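Side-chain contact in phycocyanobilin lyase subunit beta (Nostoc sp. PCC 7120, PDB 5N3U), which forms with CpcE a lyase that is probably required for attaching the bilin chromophore to the phycocyanin alpha chain: residues S109-A114 with L143-D148. Numbering follows the deposited sequence.
Sequences SVRRAA and LFISQD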
ATOM      1  N   SER B 109      -8.560  -5.396   0.138  1.00 19.07           N
ATOM      2  CA  SER B 109      -8.729  -6.808   0.041  1.00 20.90           C
ATOM      3  C   SER B 109      -8.637  -7.413   1.450  1.00 22.89           C
ATOM      4  O   SER B 109      -9.381  -8.386   1.781  1.00 20.37           O
ATOM      5  CB  SER B 109      -7.599  -7.458  -0.846  1.00 23.68           C
ATOM      6  OG  SER B 109      -6.289  -7.029  -0.458  1.00 24.92           O
ATOM      7  N   VAL B 110      -7.759  -6.851   2.293  1.00 18.46           N
ATOM      8  CA  VAL B 110      -7.609  -7.380   3.662  1.00 17.63           C
ATOM      9  C   VAL B 110      -8.829  -7.062   4.487  1.00 18.77           C
ATOM     10  O   VAL B 110      -9.347  -7.924   5.201  1.00 19.14           O
ATOM     11  CB  VAL B 110      -6.364  -6.819   4.318  1.00 17.97           C
ATOM     12  CG1 VAL B 110      -6.351  -7.128   5.834  1.00 21.59           C
ATOM     13  CG2 VAL B 110      -5.153  -7.372   3.665  1.00 17.72           C
ATOM     14  N   ARG B 111      -9.252  -5.812   4.476  1.00 18.75           N
ATOM     15  CA  ARG B 111     -10.388  -5.368   5.238  1.00 18.51           C
ATOM     16  C   ARG B 111     -11.694  -6.109   4.884  1.00 19.87           C
ATOM     17  O   ARG B 111     -12.499  -6.406   5.786  1.00 19.97           O
ATOM     18  CB  ARG B 111     -10.568  -3.849   5.046  1.00 21.02           C
ATOM     19  CG  ARG B 111      -9.354  -3.007   5.449  1.00 21.70           C
ATOM     20  CD  ARG B 111      -9.561  -1.503   5.322  1.00 23.15           C
ATOM     21  NE  ARG B 111     -10.490  -1.117   6.370  1.00 21.66           N
ATOM     22  CZ  ARG B 111     -11.199  -0.008   6.378  1.00 24.87           C
ATOM     23  NH1 ARG B 111     -11.083   0.913   5.414  1.00 27.30           N
ATOM     24  NH2 ARG B 111     -12.019   0.179   7.377  1.00 26.16           N
ATOM     25  N   ARG B 112     -11.953  -6.340   3.582  1.00 19.47           N
ATOM     26  CA  ARG B 112     -13.169  -6.955   3.175  1.00 20.12           C
ATOM     27  C   ARG B 112     -13.220  -8.371   3.667  1.00 20.47           C
ATOM     28  O   ARG B 112     -14.300  -8.846   4.076  1.00 22.20           O
ATOM     29  CB  ARG B 112     -13.378  -6.934   1.662  1.00 20.56           C
ATOM     30  CG  ARG B 112     -13.554  -5.496   1.097  1.00 21.42           C
ATOM     31  CD  ARG B 112     -13.871  -5.464  -0.372  1.00 22.66           C
ATOM     32  NE  ARG B 112     -12.819  -6.097  -1.152  1.00 21.18           N
ATOM     33  CZ  ARG B 112     -12.005  -5.460  -2.026  1.00 21.45           C
ATOM     34  NH1 ARG B 112     -12.126  -4.161  -2.285  1.00 22.94           N
ATOM     35  NH2 ARG B 112     -11.070  -6.136  -2.611  1.00 20.05           N
ATOM     36  N   ALA B 113     -12.094  -9.065   3.589  1.00 20.33           N
ATOM     37  CA  ALA B 113     -11.994 -10.463   4.046  1.00 19.96           C
ATOM     38  C   ALA B 113     -12.277 -10.564   5.537  1.00 22.10           C
ATOM     39  O   ALA B 113     -12.906 -11.491   5.983  1.00 20.24           O
ATOM     40  CB  ALA B 113     -10.616 -11.089   3.705  1.00 20.69           C
ATOM     41  N   ALA B 114     -11.804  -9.570   6.290  1.00 17.70           N
ATOM     42  CA  ALA B 114     -11.976  -9.557   7.715  1.00 18.65           C
ATOM     43  C   ALA B 114     -13.445  -9.243   8.098  1.00 21.25           C
ATOM     44  O   ALA B 114     -13.998  -9.914   8.941  1.00 21.89           O
ATOM     45  CB  ALA B 114     -11.037  -8.552   8.292  1.00 17.41           C
ATOM     46  N   LEU B 143     -20.168  -2.213  12.723  1.00 25.07           N
ATOM     47  CA  LEU B 143     -20.905  -0.944  12.712  1.00 27.52           C
ATOM     48  C   LEU B 143     -19.984   0.208  12.423  1.00 29.61           C
ATOM     49  O   LEU B 143     -20.289   1.132  11.620  1.00 26.13           O
ATOM     50  CB  LEU B 143     -21.653  -0.711  14.033  1.00 28.63           C
ATOM     51  CG  LEU B 143     -22.737  -1.711  14.387  1.00 31.87           C
ATOM     52  CD1 LEU B 143     -23.303  -1.427  15.793  1.00 33.20           C
ATOM     53  CD2 LEU B 143     -23.874  -1.658  13.375  1.00 34.49           C
ATOM     54  N   PHE B 144     -18.816   0.183  13.040  1.00 26.28           N
ATOM     55  CA  PHE B 144     -17.844   1.203  12.737  1.00 27.34           C
ATOM     56  C   PHE B 144     -17.370   1.231  11.282  1.00 29.66           C
ATOM     57  O   PHE B 144     -17.285   2.321  10.667  1.00 27.13           O
ATOM     58  CB  PHE B 144     -16.699   1.086  13.745  1.00 27.03           C
ATOM     59  CG  PHE B 144     -15.553   1.970  13.495  1.00 25.71           C
ATOM     60  CD1 PHE B 144     -15.598   3.261  13.922  1.00 24.28           C
ATOM     61  CD2 PHE B 144     -14.361   1.480  12.974  1.00 30.09           C
ATOM     62  CE1 PHE B 144     -14.541   4.083  13.744  1.00 29.25           C
ATOM     63  CE2 PHE B 144     -13.259   2.355  12.758  1.00 29.33           C
ATOM     64  CZ  PHE B 144     -13.340   3.639  13.185  1.00 26.32           C
ATOM     65  N   ILE B 145     -17.040   0.075  10.699  1.00 23.89           N
ATOM     66  CA  ILE B 145     -16.512   0.153   9.324  1.00 25.78           C
ATOM     67  C   ILE B 145     -17.597   0.387   8.273  1.00 27.41           C
ATOM     68  O   ILE B 145     -17.270   0.713   7.152  1.00 28.99           O
ATOM     69  CB  ILE B 145     -15.630  -1.048   8.933  1.00 24.64           C
ATOM     70  CG1 ILE B 145     -16.405  -2.345   8.984  1.00 25.03           C
ATOM     71  CG2 ILE B 145     -14.457  -1.132   9.904  1.00 24.45           C
ATOM     72  CD1 ILE B 145     -15.680  -3.430   8.250  1.00 27.61           C
ATOM     73  N   SER B 146     -18.860   0.201   8.649  1.00 32.27           N
ATOM     74  CA  SER B 146     -20.002   0.463   7.738  1.00 31.32           C
ATOM     75  C   SER B 146     -20.147   1.923   7.363  1.00 36.32           C
ATOM     76  O   SER B 146     -20.924   2.242   6.487  1.00 35.57           O
ATOM     77  CB  SER B 146     -21.293  -0.055   8.352  1.00 32.55           C
ATOM     78  OG  SER B 146     -21.746   0.822   9.380  1.00 34.43           O
ATOM     79  N   GLN B 147     -19.396   2.799   8.024  1.00 34.15           N
ATOM     80  CA  GLN B 147     -19.306   4.200   7.672  1.00 35.16           C
ATOM     81  C   GLN B 147     -18.181   4.512   6.719  1.00 36.34           C
ATOM     82  O   GLN B 147     -18.055   5.622   6.314  1.00 38.15           O
ATOM     83  CB  GLN B 147     -19.080   5.052   8.942  1.00 42.61           C
ATOM     84  CG  GLN B 147     -20.125   4.875  10.037  1.00 49.09           C
ATOM     85  CD  GLN B 147     -19.553   4.722  11.443  1.00 57.95           C
ATOM     86  OE1 GLN B 147     -18.390   5.079  11.729  1.00 60.05           O
ATOM     87  NE2 GLN B 147     -20.367   4.152  12.343  1.00 66.18           N
ATOM     88  N   ASP B 148     -17.336   3.566   6.334  1.00 29.34           N
ATOM     89  CA  ASP B 148     -16.205   3.886   5.515  1.00 31.26           C
ATOM     90  C   ASP B 148     -16.682   4.540   4.218  1.00 31.58           C
ATOM     91  O   ASP B 148     -17.768   4.246   3.728  1.00 34.18           O
ATOM     92  CB  ASP B 148     -15.429   2.615   5.149  1.00 29.55           C
ATOM     93  CG  ASP B 148     -14.044   2.886   4.728  1.00 34.50           C
ATOM     94  OD1 ASP B 148     -13.147   3.006   5.619  1.00 33.12           O
ATOM     95  OD2 ASP B 148     -13.793   2.961   3.510  1.00 37.97           O
TER
HETATM   96  O   HOH W   1     -13.871   2.603   8.372  1.00 33.92           O
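Arg111 reaches from helix 108-118 to the type I turn of Ile145-Asp148 and meets Asp148 through one charged hydrogen bond. Its NH1 lies 2.9 Å from Asp148 OD1, with an N-H...O angle of 163°. The oxygen sits at the edge of the guanidinium, nearly in its plane, yet the carboxylate is turned: the two planes stand 70° apart and NH1 comes in from above the carboxylate plane, with Asp148 OD2 staying 3.9 Å from Arg111 NH1. A water closes the remaining corner, accepting from Arg111 NH2 at 3.2 Å and donating to Asp148 OD1. The arginine chain is extended through CD and bends there (chi3 71°), which turns the guanidinium to present its outer edge to this turn while NE bonds back to Ala102 O. Both segments belong to the HEAT-repeat region, a family built of stacked antiparallel helices, and the salt bridge links helix 108-118 to residues 145-148 at the side where Asn13 of a phycocyanobilin lyase alpha subunit packs on both partners. Ile145 adds the apolar part, its CG2 touching Arg111 NH2 at 3.7 Å near the guanidinium plane. Asp148 ends the turn, closed by Asp148 N to Ile145 O at 3.0 Å; with CG anti to the backbone N, its carboxylate faces Arg111 through OD1, and OD2 takes the backbone N of Glu150. A leucine in place of Arg111 would probably leave OD1 of the buried Asp148 without its countercharge and take away the NH2 group from which the bridging water accepts.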